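Local coordinates for protein alpha-fucosidase (Bifidobacterium bifidum, PDB 2EAB) that probably releases alpha-1,2-linked L-fucose from glycans by hydrolysis, this chain being the catalytic-domain piece of a longer, calcium-binding protein, at residues M680-G685 and R708-K713; W732-D737 and V776-L781; T740-V745 and D807-G812; E746-N751 and F770-G775. All blocks are in the same frame, centred on the assembly; numbering follows the deposited sequence.

Interaction 1 (M680-G685 and R708-K713); sequences MSHLLG and RYRCFK. With EDO (1,2-ethanediol), chain D.
R710 NH2 has two polar partners, a salt bridge to E652 OE1 and a weak bond to a water, and it packs 3.4 Å from H682 CE1. The water also accepts from S681 N at 3.0 Å, so it ties the arginine to the backbone of 680-685. R710 NE donates to H679 O, and the guanidinium is thereby fixed in position and rotation. H682 CE1 lies over one face of the guanidinium, the two planes only 28° apart. The histidine reaches there with CG between its backbone N and carbonyl carbon (chi1 62°), while L683 CG sits over the centre of a face of its ring. Nearer the helix backbone the contact is aliphatic. The two stems run antiparallel alongside one another, M680 CG meeting R710 CG at 3.7 Å, and M680 SD comes within 4.3 Å of C711 SG. S681 OG turns to P566 O and accepts from the 1,2-ethanediol O1 at 2.8 Å. This is a worked case of a loop folding back on the end of the helix that follows it, here helix 697-711 in the helical barrel of a family 95 glycoside hydrolase.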
loop_
_atom_site.group_PDB
_atom_site.type_symbol
_atom_site.label_atom_id
_atom_site.label_comp_id
_atom_site.label_asym_id
_atom_site.label_seq_id
_atom_site.Cartn_x
_atom_site.Cartn_y
_atom_site.Cartn_z
ATOM N N MET A 680 2.368 5.189 -16.812
ATOM C CA MET A 680 1.415 4.625 -17.767
ATOM C C MET A 680 0.022 4.948 -17.235
ATOM O O MET A 680 -0.772 4.052 -16.918
ATOM C CB MET A 680 1.604 3.111 -17.913
ATOM C CG MET A 680 3.050 2.674 -18.116
ATOM S SD MET A 680 3.244 0.928 -18.506
ATOM C CE MET A 680 2.448 0.168 -17.086
ATOM N N SER A 681 -0.265 6.238 -17.124
ATOM C CA SER A 681 -1.468 6.694 -16.433
ATOM C C SER A 681 -2.758 6.301 -17.138
ATOM O O SER A 681 -3.810 6.213 -16.516
ATOM C CB SER A 681 -1.418 8.207 -16.224
ATOM O OG SER A 681 -0.309 8.567 -15.420
ATOM N N HIS A 682 -2.661 6.054 -18.438
ATOM C CA HIS A 682 -3.817 5.673 -19.238
ATOM C C HIS A 682 -4.135 4.174 -19.211
ATOM O O HIS A 682 -5.083 3.730 -19.871
ATOM C CB HIS A 682 -3.616 6.138 -20.680
ATOM C CG HIS A 682 -2.434 5.521 -21.358
ATOM N ND1 HIS A 682 -1.186 5.461 -20.774
ATOM C CD2 HIS A 682 -2.307 4.960 -22.583
ATOM C CE1 HIS A 682 -0.347 4.874 -21.609
ATOM N NE2 HIS A 682 -1.003 4.560 -22.713
ATOM N N LEU A 683 -3.367 3.400 -18.447
ATOM C CA LEU A 683 -3.591 1.958 -18.382
ATOM C C LEU A 683 -4.192 1.477 -17.062
ATOM O O LEU A 683 -4.238 0.278 -16.804
ATOM C CB LEU A 683 -2.309 1.188 -18.720
ATOM C CG LEU A 683 -1.756 1.413 -20.132
ATOM C CD1 LEU A 683 -0.517 0.572 -20.341
ATOM C CD2 LEU A 683 -2.794 1.127 -21.221
ATOM N N LEU A 684 -4.699 2.398 -16.245
ATOM C CA LEU A 684 -5.314 2.019 -14.976
ATOM C C LEU A 684 -6.578 1.179 -15.147
ATOM O O LEU A 684 -6.982 0.474 -14.219
ATOM C CB LEU A 684 -5.582 3.252 -14.110
ATOM C CG LEU A 684 -4.348 4.100 -13.794
ATOM C CD1 LEU A 684 -4.726 5.225 -12.840
ATOM C CD2 LEU A 684 -3.196 3.265 -13.223
ATOM N N GLY A 685 -7.185 1.248 -16.328
ATOM C CA GLY A 685 -8.327 0.396 -16.661
ATOM C C GLY A 685 -7.966 -1.068 -16.865
ATOM O O GLY A 685 -8.830 -1.946 -16.756
ATOM N N ARG A 708 4.025 -2.669 -24.553
ATOM C CA ARG A 708 5.261 -2.983 -25.269
ATOM C C ARG A 708 6.060 -1.720 -25.578
ATOM O O ARG A 708 7.270 -1.682 -25.346
ATOM C CB ARG A 708 4.997 -3.791 -26.543
ATOM C CG ARG A 708 4.614 -5.247 -26.287
ATOM C CD ARG A 708 4.709 -6.103 -27.550
ATOM N NE ARG A 708 3.982 -5.527 -28.680
ATOM C CZ ARG A 708 2.693 -5.729 -28.943
ATOM N NH1 ARG A 708 1.955 -6.503 -28.156
ATOM N NH2 ARG A 708 2.139 -5.151 -30.003
ATOM N N TYR A 709 5.388 -0.688 -26.084
ATOM C CA TYR A 709 6.065 0.577 -26.348
ATOM C C TYR A 709 6.659 1.182 -25.077
ATOM O O TYR A 709 7.774 1.704 -25.097
ATOM C CB TYR A 709 5.126 1.581 -27.008
ATOM C CG TYR A 709 4.928 1.390 -28.494
ATOM C CD1 TYR A 709 5.964 1.641 -29.398
ATOM C CD2 TYR A 709 3.693 0.995 -29.001
ATOM C CE1 TYR A 709 5.777 1.480 -30.773
ATOM C CE2 TYR A 709 3.494 0.834 -30.370
ATOM C CZ TYR A 709 4.539 1.077 -31.252
ATOM O OH TYR A 709 4.350 0.919 -32.607
ATOM N N ARG A 710 5.922 1.112 -23.971
ATOM C CA ARG A 710 6.402 1.703 -22.723
ATOM C C ARG A 710 7.537 0.925 -22.056
ATOM O O ARG A 710 8.399 1.524 -21.415
ATOM C CB ARG A 710 5.258 1.880 -21.728
ATOM C CG ARG A 710 5.334 3.180 -20.934
ATOM C CD ARG A 710 4.959 4.385 -21.791
ATOM N NE ARG A 710 4.080 5.308 -21.072
ATOM C CZ ARG A 710 3.097 6.008 -21.632
ATOM N NH1 ARG A 710 2.851 5.915 -22.936
ATOM N NH2 ARG A 710 2.348 6.800 -20.871
ATOM N N CYS A 711 7.545 -0.398 -22.222
ATOM C CA CYS A 711 8.374 -1.280 -21.391
ATOM C C CYS A 711 9.618 -1.844 -22.071
ATOM O O CYS A 711 10.472 -2.431 -21.405
ATOM C CB CYS A 711 7.527 -2.433 -20.843
ATOM S SG CYS A 711 6.253 -1.912 -19.685
ATOM N N PHE A 712 9.706 -1.670 -23.388
ATOM C CA PHE A 712 10.803 -2.211 -24.186
ATOM C C PHE A 712 11.618 -1.110 -24.858
ATOM O O PHE A 712 11.079 -0.075 -25.263
ATOM C CB PHE A 712 10.260 -3.160 -25.264
ATOM C CG PHE A 712 9.804 -4.495 -24.738
ATOM C CD1 PHE A 712 10.620 -5.614 -24.857
ATOM C CD2 PHE A 712 8.555 -4.642 -24.136
ATOM C CE1 PHE A 712 10.206 -6.856 -24.377
ATOM C CE2 PHE A 712 8.131 -5.881 -23.656
ATOM C CZ PHE A 712 8.962 -6.992 -23.775
ATOM N N LYS A 713 12.923 -1.339 -24.960
ATOM C CA LYS A 713 13.787 -0.550 -25.829
ATOM C C LYS A 713 14.231 -1.527 -26.904
ATOM O O LYS A 713 15.005 -2.447 -26.630
ATOM C CB LYS A 713 14.984 0.011 -25.057
ATOM C CG LYS A 713 15.892 0.925 -25.882
ATOM C CD LYS A 713 17.103 1.403 -25.090
ATOM C CE LYS A 713 16.790 2.631 -24.245
ATOM N NZ LYS A 713 18.008 3.158 -23.566
HETATM C C1 EDO D . -0.818 7.254 -12.191
HETATM O O1 EDO D . 0.384 7.201 -13.110
HETATM C C2 EDO D . -0.879 8.745 -11.673
HETATM O O2 EDO D . 0.288 8.980 -10.758
HETATM O O HOH W 1 1.392 8.328 -18.390
#

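Interaction 2 (W732-D737 and V776-L781); sequences WARTGD and VDEMLL. With EDO (1,2-ethanediol), chain G.
A733 CB rests against E778 CB at 3.7 Å, where helices 722-734 and 767-780 of the (alpha/alpha)6 barrel come together. The alpha carbons of A733 and M779 are just 5.4 Å apart, an approach the small alanine permits; M779 CG flanks the same methyl. Beside this apolar seam runs a salt bridge. R734 NE donates to E778 OE1 at 2.9 Å in a nearly straight bond (172°), with the oxygen in the guanidinium plane but the donor well above the carboxylate plane. Bends at chi2 in both chains let the two side chains meet obliquely. The other oxygen, E778 OE2, accepts from O1 of a bound 1,2-ethanediol at 2.8 Å. Further out, R734 NH1 donates to G689 O and NH2 to P688 O, close to D690, a known calcium ligand of this protein, though no ion is bound there in this chain. A leucine in place of R734 would probably leave the buried carboxylate of E778 without its countercharge and those two carbonyls without their donors. Q782 NE2 bonds to both A733 O and E778 O, stitching the helix ends. T735 OG1 accepts from D737 N at 3.1 Å, an ST turn, and donates to W732 O at 2.6 Å.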
loop_
_atom_site.group_PDB
_atom_site.type_symbol
_atom_site.label_atom_id
_atom_site.label_comp_id
_atom_site.label_asym_id
_atom_site.label_seq_id
_atom_site.Cartn_x
_atom_site.Cartn_y
_atom_site.Cartn_z
ATOM N N TRP A 732 1.138 -6.257 -16.516
ATOM C CA TRP A 732 1.446 -7.388 -17.375
ATOM C C TRP A 732 0.749 -8.674 -16.922
ATOM O O TRP A 732 0.324 -9.461 -17.760
ATOM C CB TRP A 732 2.952 -7.574 -17.511
ATOM C CG TRP A 732 3.556 -6.696 -18.576
ATOM C CD1 TRP A 732 4.200 -5.506 -18.397
ATOM C CD2 TRP A 732 3.561 -6.949 -19.989
ATOM N NE1 TRP A 732 4.613 -5.004 -19.611
ATOM C CE2 TRP A 732 4.238 -5.870 -20.604
ATOM C CE3 TRP A 732 3.062 -7.982 -20.792
ATOM C CZ2 TRP A 732 4.431 -5.796 -21.991
ATOM C CZ3 TRP A 732 3.252 -7.908 -22.173
ATOM C CH2 TRP A 732 3.935 -6.822 -22.754
ATOM N N ALA A 733 0.589 -8.880 -15.617
ATOM C CA ALA A 733 -0.119 -10.074 -15.139
ATOM C C ALA A 733 -1.540 -10.132 -15.706
ATOM O O ALA A 733 -2.014 -11.196 -16.113
ATOM C CB ALA A 733 -0.151 -10.126 -13.624
ATOM N N ARG A 734 -2.213 -8.985 -15.750
ATOM C CA ARG A 734 -3.583 -8.907 -16.245
ATOM C C ARG A 734 -3.706 -9.254 -17.731
ATOM O O ARG A 734 -4.794 -9.601 -18.190
ATOM C CB ARG A 734 -4.156 -7.509 -15.984
ATOM C CG ARG A 734 -4.394 -7.187 -14.500
ATOM C CD ARG A 734 -5.564 -7.992 -13.924
ATOM N NE ARG A 734 -5.992 -7.598 -12.577
ATOM C CZ ARG A 734 -6.744 -6.533 -12.307
ATOM N NH1 ARG A 734 -7.108 -5.704 -13.280
ATOM N NH2 ARG A 734 -7.120 -6.284 -11.058
ATOM N N THR A 735 -2.605 -9.155 -18.478
ATOM C CA THR A 735 -2.599 -9.509 -19.902
ATOM C C THR A 735 -2.579 -11.018 -20.145
ATOM O O THR A 735 -2.824 -11.462 -21.269
ATOM C CB THR A 735 -1.376 -8.931 -20.665
ATOM O OG1 THR A 735 -0.192 -9.646 -20.291
ATOM C CG2 THR A 735 -1.191 -7.446 -20.414
ATOM N N GLY A 736 -2.237 -11.791 -19.118
ATOM C CA GLY A 736 -2.054 -13.232 -19.271
ATOM C C GLY A 736 -0.651 -13.655 -19.682
ATOM O O GLY A 736 -0.360 -14.852 -19.740
ATOM N N ASP A 737 0.222 -12.687 -19.965
ATOM C CA ASP A 737 1.598 -12.994 -20.359
ATOM C C ASP A 737 2.452 -13.193 -19.106
ATOM O O ASP A 737 3.109 -12.263 -18.625
ATOM C CB ASP A 737 2.161 -11.882 -21.256
ATOM C CG ASP A 737 3.551 -12.196 -21.808
ATOM O OD1 ASP A 737 4.196 -13.163 -21.356
ATOM O OD2 ASP A 737 4.005 -11.438 -22.694
ATOM N N VAL A 776 2.522 -11.172 -7.951
ATOM C CA VAL A 776 2.571 -12.628 -7.859
ATOM C C VAL A 776 1.158 -13.197 -7.685
ATOM O O VAL A 776 0.785 -14.162 -8.362
ATOM C CB VAL A 776 3.515 -13.100 -6.738
ATOM C CG1 VAL A 776 3.437 -14.609 -6.562
ATOM C CG2 VAL A 776 4.950 -12.681 -7.046
ATOM N N ASP A 777 0.364 -12.595 -6.802
ATOM C CA ASP A 777 -1.027 -13.016 -6.650
ATOM C C ASP A 777 -1.754 -13.002 -7.988
ATOM O O ASP A 777 -2.425 -13.972 -8.327
ATOM C CB ASP A 777 -1.781 -12.136 -5.650
ATOM C CG ASP A 777 -1.453 -12.463 -4.203
ATOM O OD1 ASP A 777 -0.632 -13.365 -3.956
ATOM O OD2 ASP A 777 -2.027 -11.809 -3.298
ATOM N N GLU A 778 -1.594 -11.918 -8.753
ATOM C CA GLU A 778 -2.299 -11.772 -10.025
ATOM C C GLU A 778 -1.825 -12.771 -11.078
ATOM O O GLU A 778 -2.588 -13.123 -11.971
ATOM C CB GLU A 778 -2.212 -10.336 -10.559
ATOM C CG GLU A 778 -2.840 -9.269 -9.653
ATOM C CD GLU A 778 -4.358 -9.357 -9.527
ATOM O OE1 GLU A 778 -5.064 -9.408 -10.558
ATOM O OE2 GLU A 778 -4.849 -9.338 -8.376
ATOM N N MET A 779 -0.585 -13.244 -10.976
ATOM C CA MET A 779 -0.127 -14.311 -11.869
ATOM C C MET A 779 -0.844 -15.627 -11.602
ATOM O O MET A 779 -1.140 -16.385 -12.530
ATOM C CB MET A 779 1.382 -14.509 -11.762
ATOM C CG MET A 779 2.178 -13.463 -12.520
ATOM S SD MET A 779 3.899 -13.916 -12.750
ATOM C CE MET A 779 4.467 -13.298 -11.186
ATOM N N LEU A 780 -1.123 -15.885 -10.328
ATOM C CA LEU A 780 -1.672 -17.170 -9.905
ATOM C C LEU A 780 -3.191 -17.181 -9.805
ATOM O O LEU A 780 -3.809 -18.251 -9.878
ATOM C CB LEU A 780 -1.051 -17.604 -8.578
ATOM C CG LEU A 780 0.480 -17.639 -8.549
ATOM C CD1 LEU A 780 0.956 -18.035 -7.166
ATOM C CD2 LEU A 780 1.048 -18.583 -9.607
ATOM N N LEU A 781 -3.787 -16.000 -9.653
ATOM C CA LEU A 781 -5.223 -15.870 -9.439
ATOM C C LEU A 781 -5.687 -14.488 -9.857
ATOM O O LEU A 781 -5.133 -13.484 -9.403
ATOM C CB LEU A 781 -5.561 -16.091 -7.958
ATOM C CG LEU A 781 -7.005 -15.796 -7.542
ATOM C CD1 LEU A 781 -7.981 -16.781 -8.179
ATOM C CD2 LEU A 781 -7.146 -15.815 -6.036
HETATM C C1 EDO G . -6.031 -5.914 -8.293
HETATM O O1 EDO G . -6.608 -7.218 -8.801
HETATM C C2 EDO G . -5.757 -6.130 -6.754
HETATM O O2 EDO G . -7.021 -6.488 -6.140
#

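Interaction 3 (T740-V745 and D807-G812); sequences TTYQLV and DAWAGG
Y742 and W809 form the tight half of this contact, Y742 CE1 coming within 3.6 Å of W809 NE1. The rings cross obliquely, the phenol and the five-membered ring having centroids 5.2 Å apart and planes at 72°, and Y742 CD1 also reaches W809 CZ2 at 4.0 Å. With CG anti to the backbone N (chi1 172°), the tyrosine ring swings out from helix 738-751 toward the loop. A808 CB then settles over one ring face in a CH-pi contact, 4.0 Å from the centroid and shifted toward the rim on the CE2 side. The polar ends converge too, because E372 accepts from W809 NE1 through OE1 and is hydrogen-bonded to Y742 OH through OE2, with K368 NZ as a second partner of the hydroxyl. A leucine in place of Y742 would probably deprive A808 of its aromatic face and leave E372 and K368 without their shared hydroxyl. Toward solvent the contact thins out: A808 is partly exposed, and its neighbours D807 and A810, which lie open to solvent, add nothing across it. There D807 N donates to N739 OD1. The whole is an interdomain seam, in which a barrel helix receives the loop leading into strand 812-819 of the C-terminal antiparallel beta sheet.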
loop_
_atom_site.group_PDB
_atom_site.type_symbol
_atom_site.label_atom_id
_atom_site.label_comp_id
_atom_site.label_asym_id
_atom_site.label_seq_id
_atom_site.Cartn_x
_atom_site.Cartn_y
_atom_site.Cartn_z
ATOM N N THR A 740 6.491 -12.496 -19.562
ATOM C CA THR A 740 6.904 -11.101 -19.443
ATOM C C THR A 740 6.743 -10.618 -18.001
ATOM O O THR A 740 7.611 -9.914 -17.479
ATOM C CB THR A 740 6.149 -10.193 -20.429
ATOM O OG1 THR A 740 6.391 -10.663 -21.759
ATOM C CG2 THR A 740 6.636 -8.756 -20.327
ATOM N N THR A 741 5.644 -11.009 -17.355
ATOM C CA THR A 741 5.396 -10.634 -15.963
ATOM C C THR A 741 6.524 -11.134 -15.068
ATOM O O THR A 741 7.066 -10.376 -14.254
ATOM C CB THR A 741 4.048 -11.174 -15.450
ATOM O OG1 THR A 741 2.999 -10.744 -16.320
ATOM C CG2 THR A 741 3.760 -10.645 -14.056
ATOM N N TYR A 742 6.878 -12.408 -15.227
ATOM C CA TYR A 742 7.968 -12.988 -14.460
ATOM C C TYR A 742 9.299 -12.276 -14.715
ATOM O O TYR A 742 10.076 -12.041 -13.790
ATOM C CB TYR A 742 8.116 -14.490 -14.732
ATOM C CG TYR A 742 9.351 -15.038 -14.081
ATOM C CD1 TYR A 742 9.411 -15.200 -12.700
ATOM C CD2 TYR A 742 10.485 -15.327 -14.833
ATOM C CE1 TYR A 742 10.561 -15.664 -12.082
ATOM C CE2 TYR A 742 11.641 -15.796 -14.228
ATOM C CZ TYR A 742 11.674 -15.957 -12.852
ATOM O OH TYR A 742 12.817 -16.409 -12.243
ATOM N N GLN A 743 9.556 -11.940 -15.974
ATOM C CA GLN A 743 10.781 -11.224 -16.322
ATOM C C GLN A 743 10.864 -9.876 -15.598
ATOM O O GLN A 743 11.954 -9.433 -15.225
ATOM C CB GLN A 743 10.885 -11.032 -17.828
ATOM C CG GLN A 743 11.312 -12.259 -18.602
ATOM C CD GLN A 743 11.460 -11.946 -20.073
ATOM O OE1 GLN A 743 12.568 -11.913 -20.606
ATOM N NE2 GLN A 743 10.345 -11.678 -20.731
ATOM N N LEU A 744 9.713 -9.237 -15.388
ATOM C CA LEU A 744 9.664 -7.989 -14.628
ATOM C C LEU A 744 9.912 -8.214 -13.137
ATOM O O LEU A 744 10.566 -7.396 -12.493
ATOM C CB LEU A 744 8.354 -7.235 -14.878
ATOM C CG LEU A 744 8.229 -6.648 -16.288
ATOM C CD1 LEU A 744 6.781 -6.328 -16.580
ATOM C CD2 LEU A 744 9.110 -5.410 -16.494
ATOM N N VAL A 745 9.405 -9.320 -12.591
ATOM C CA VAL A 745 9.731 -9.707 -11.218
ATOM C C VAL A 745 11.245 -9.898 -11.071
ATOM O O VAL A 745 11.853 -9.392 -10.128
ATOM C CB VAL A 745 8.974 -10.984 -10.775
ATOM C CG1 VAL A 745 9.486 -11.482 -9.427
ATOM C CG2 VAL A 745 7.473 -10.723 -10.699
ATOM N N ASP A 807 6.353 -19.743 -17.484
ATOM C CA ASP A 807 6.971 -21.016 -17.855
ATOM C C ASP A 807 8.107 -21.381 -16.893
ATOM O O ASP A 807 8.421 -22.562 -16.720
ATOM C CB ASP A 807 7.485 -20.981 -19.299
ATOM C CG ASP A 807 6.368 -20.847 -20.327
ATOM O OD1 ASP A 807 5.186 -21.079 -19.996
ATOM O OD2 ASP A 807 6.680 -20.505 -21.488
ATOM N N ALA A 808 8.703 -20.369 -16.261
ATOM C CA ALA A 808 9.765 -20.563 -15.270
ATOM C C ALA A 808 9.298 -21.351 -14.041
ATOM O O ALA A 808 10.113 -21.966 -13.346
ATOM C CB ALA A 808 10.343 -19.217 -14.845
ATOM N N TRP A 809 7.994 -21.320 -13.770
ATOM C CA TRP A 809 7.418 -22.051 -12.647
ATOM C C TRP A 809 6.584 -23.217 -13.179
ATOM O O TRP A 809 5.353 -23.167 -13.182
ATOM C CB TRP A 809 6.560 -21.131 -11.768
ATOM C CG TRP A 809 7.254 -19.904 -11.218
ATOM C CD1 TRP A 809 8.603 -19.674 -11.129
ATOM C CD2 TRP A 809 6.617 -18.766 -10.634
ATOM N NE1 TRP A 809 8.839 -18.446 -10.547
ATOM C CE2 TRP A 809 7.635 -17.870 -10.233
ATOM C CE3 TRP A 809 5.280 -18.415 -10.411
ATOM C CZ2 TRP A 809 7.354 -16.641 -9.626
ATOM C CZ3 TRP A 809 5.002 -17.194 -9.812
ATOM C CH2 TRP A 809 6.036 -16.322 -9.425
ATOM N N ALA A 810 7.268 -24.267 -13.631
ATOM C CA ALA A 810 6.616 -25.404 -14.288
ATOM C C ALA A 810 5.673 -26.164 -13.360
ATOM O O ALA A 810 4.634 -26.672 -13.786
ATOM C CB ALA A 810 7.662 -26.349 -14.873
ATOM N N GLY A 811 6.049 -26.237 -12.090
ATOM C CA GLY A 811 5.253 -26.913 -11.078
ATOM C C GLY A 811 5.277 -26.142 -9.778
ATOM O O GLY A 811 6.210 -25.389 -9.503
ATOM N N GLY A 812 4.243 -26.329 -8.973
ATOM C CA GLY A 812 4.171 -25.650 -7.695
ATOM C C GLY A 812 2.803 -25.747 -7.075
ATOM O O GLY A 812 1.908 -26.422 -7.598
#

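Interaction 4 (E746-N751 and F770-G775); sequences ELQLKN and FGNTSG
Both Q748 and N772 carry CG anti to the backbone N (chi1 -178° and 178°), which sends each amide straight out from its helix into the gap between the two. The glutamine stays extended beyond CG, and its OE1 accepts from N772 ND2 at 2.9 Å with an N-H...O angle of 166°. The oxygen lies in the amide plane of N772, yet the donor stands above the carbonyl plane of Q748 and not on a lone pair, since the two amides are tilted against each other. N772 CB comes up against the same oxygen at 3.3 Å. At the other end of the amide, Q748 NE2 donates to G768 O and D759 OD1, which settles which way round the glutamine is and fixes the rotation of the amide, with OE1 turned to N772. L749 crosses N772 at about a right angle, and its CD1 covers ND2 at 3.9 Å. V375 on N772, and I725 and I729 on Q748, keep the polar link in apolar company. It illustrates how one amide pair can join two helices across a buried interface: 738-751 and 767-780 are consecutive, broadly antiparallel helices of the (alpha/alpha)6 barrel.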
loop_
_atom_site.group_PDB
_atom_site.type_symbol
_atom_site.label_atom_id
_atom_site.label_comp_id
_atom_site.label_asym_id
_atom_site.label_seq_id
_atom_site.Cartn_x
_atom_site.Cartn_y
_atom_site.Cartn_z
ATOM N N GLU A 746 11.852 -10.600 -12.027
ATOM C CA GLU A 746 13.302 -10.804 -12.044
ATOM C C GLU A 746 14.035 -9.473 -12.019
ATOM O O GLU A 746 14.999 -9.299 -11.272
ATOM C CB GLU A 746 13.724 -11.540 -13.307
ATOM C CG GLU A 746 13.523 -13.026 -13.318
ATOM C CD GLU A 746 14.127 -13.644 -14.567
ATOM O OE1 GLU A 746 13.826 -13.160 -15.680
ATOM O OE2 GLU A 746 14.912 -14.608 -14.438
ATOM N N LEU A 747 13.577 -8.543 -12.852
ATOM C CA LEU A 747 14.209 -7.234 -12.938
ATOM C C LEU A 747 14.050 -6.428 -11.655
ATOM O O LEU A 747 14.980 -5.724 -11.257
ATOM C CB LEU A 747 13.708 -6.457 -14.155
ATOM C CG LEU A 747 14.209 -6.974 -15.512
ATOM C CD1 LEU A 747 13.409 -6.378 -16.661
ATOM C CD2 LEU A 747 15.706 -6.719 -15.697
ATOM N N GLN A 748 12.890 -6.530 -11.001
ATOM C CA GLN A 748 12.701 -5.874 -9.708
ATOM C C GLN A 748 13.683 -6.413 -8.672
ATOM O O GLN A 748 14.305 -5.647 -7.936
ATOM C CB GLN A 748 11.266 -6.021 -9.196
ATOM C CG GLN A 748 11.060 -5.292 -7.864
ATOM C CD GLN A 748 9.670 -5.445 -7.288
ATOM O OE1 GLN A 748 9.001 -6.454 -7.499
ATOM N NE2 GLN A 748 9.233 -4.441 -6.534
ATOM N N LEU A 749 13.829 -7.733 -8.625
ATOM C CA LEU A 749 14.730 -8.352 -7.663
ATOM C C LEU A 749 16.183 -7.970 -7.932
ATOM O O LEU A 749 16.947 -7.755 -6.998
ATOM C CB LEU A 749 14.537 -9.874 -7.630
ATOM C CG LEU A 749 13.507 -10.381 -6.608
ATOM C CD1 LEU A 749 12.154 -9.670 -6.721
ATOM C CD2 LEU A 749 13.312 -11.879 -6.731
ATOM N N LYS A 750 16.552 -7.855 -9.202
ATOM C CA LYS A 750 17.931 -7.515 -9.566
ATOM C C LYS A 750 18.265 -6.031 -9.401
ATOM O O LYS A 750 19.409 -5.680 -9.094
ATOM C CB LYS A 750 18.234 -7.945 -11.001
ATOM C CG LYS A 750 18.326 -9.445 -11.185
ATOM C CD LYS A 750 18.493 -9.810 -12.648
ATOM C CE LYS A 750 18.477 -11.312 -12.825
ATOM N NZ LYS A 750 18.641 -11.698 -14.249
ATOM N N ASN A 751 17.269 -5.170 -9.592
ATOM C CA ASN A 751 17.516 -3.735 -9.741
ATOM C C ASN A 751 16.758 -2.816 -8.785
ATOM O O ASN A 751 16.911 -1.598 -8.865
ATOM C CB ASN A 751 17.219 -3.308 -11.181
ATOM C CG ASN A 751 18.090 -4.022 -12.191
ATOM O OD1 ASN A 751 19.308 -3.849 -12.211
ATOM N ND2 ASN A 751 17.469 -4.832 -13.038
ATOM N N PHE A 770 4.882 -4.115 -1.678
ATOM C CA PHE A 770 3.482 -4.505 -1.741
ATOM C C PHE A 770 3.046 -4.822 -3.174
ATOM O O PHE A 770 2.256 -5.746 -3.402
ATOM C CB PHE A 770 2.608 -3.415 -1.118
ATOM C CG PHE A 770 2.899 -3.149 0.340
ATOM C CD1 PHE A 770 2.910 -4.188 1.268
ATOM C CD2 PHE A 770 3.135 -1.854 0.789
ATOM C CE1 PHE A 770 3.155 -3.944 2.610
ATOM C CE2 PHE A 770 3.363 -1.599 2.134
ATOM C CZ PHE A 770 3.388 -2.646 3.045
ATOM N N GLY A 771 3.584 -4.077 -4.134
ATOM C CA GLY A 771 3.299 -4.312 -5.548
ATOM C C GLY A 771 3.777 -5.670 -6.022
ATOM O O GLY A 771 3.115 -6.325 -6.826
ATOM N N ASN A 772 4.926 -6.103 -5.514
ATOM C CA ASN A 772 5.454 -7.426 -5.835
ATOM C C ASN A 772 4.493 -8.531 -5.383
ATOM O O ASN A 772 4.115 -9.404 -6.170
ATOM C CB ASN A 772 6.846 -7.612 -5.218
ATOM C CG ASN A 772 7.414 -8.981 -5.482
ATOM O OD1 ASN A 772 7.005 -9.957 -4.854
ATOM N ND2 ASN A 772 8.353 -9.065 -6.418
ATOM N N THR A 773 4.082 -8.475 -4.121
ATOM C CA THR A 773 3.158 -9.465 -3.565
ATOM C C THR A 773 1.873 -9.503 -4.384
ATOM O O THR A 773 1.385 -10.578 -4.741
ATOM C CB THR A 773 2.862 -9.154 -2.090
ATOM O OG1 THR A 773 4.100 -9.161 -1.370
ATOM C CG2 THR A 773 1.917 -10.179 -1.474
ATOM N N SER A 774 1.339 -8.330 -4.715
ATOM C CA SER A 774 0.130 -8.264 -5.519
ATOM C C SER A 774 0.349 -8.879 -6.895
ATOM O O SER A 774 -0.503 -9.621 -7.388
ATOM C CB SER A 774 -0.346 -6.823 -5.673
ATOM O OG SER A 774 -1.493 -6.764 -6.501
ATOM N N GLY A 775 1.488 -8.575 -7.511
ATOM C CA GLY A 775 1.781 -9.057 -8.859
ATOM C C GLY A 775 1.866 -10.570 -8.936
ATOM O O GLY A 775 1.345 -11.191 -9.862
#

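In the fold
The four contacts form a connected series in the helical barrel region, their centres about 10 to 20 Å apart. Interaction 1 closes along the chain before the others open. Interactions 2 and 3 alternate their segments, and interaction 4 falls within the span of both. Helix 738-751 serves interactions 3 and 4, helix 767-780 serves 2 and 4, and helix 722-734 joins 2 to 1, where W732 packs on C711, R708 and F712. T741 and M779 link 2 with 3, and V745 meets N772 between 3 and 4. Three successive barrel helices are thus fastened to each other, to the helix before them and, through interaction 3, to the C-terminal beta domain.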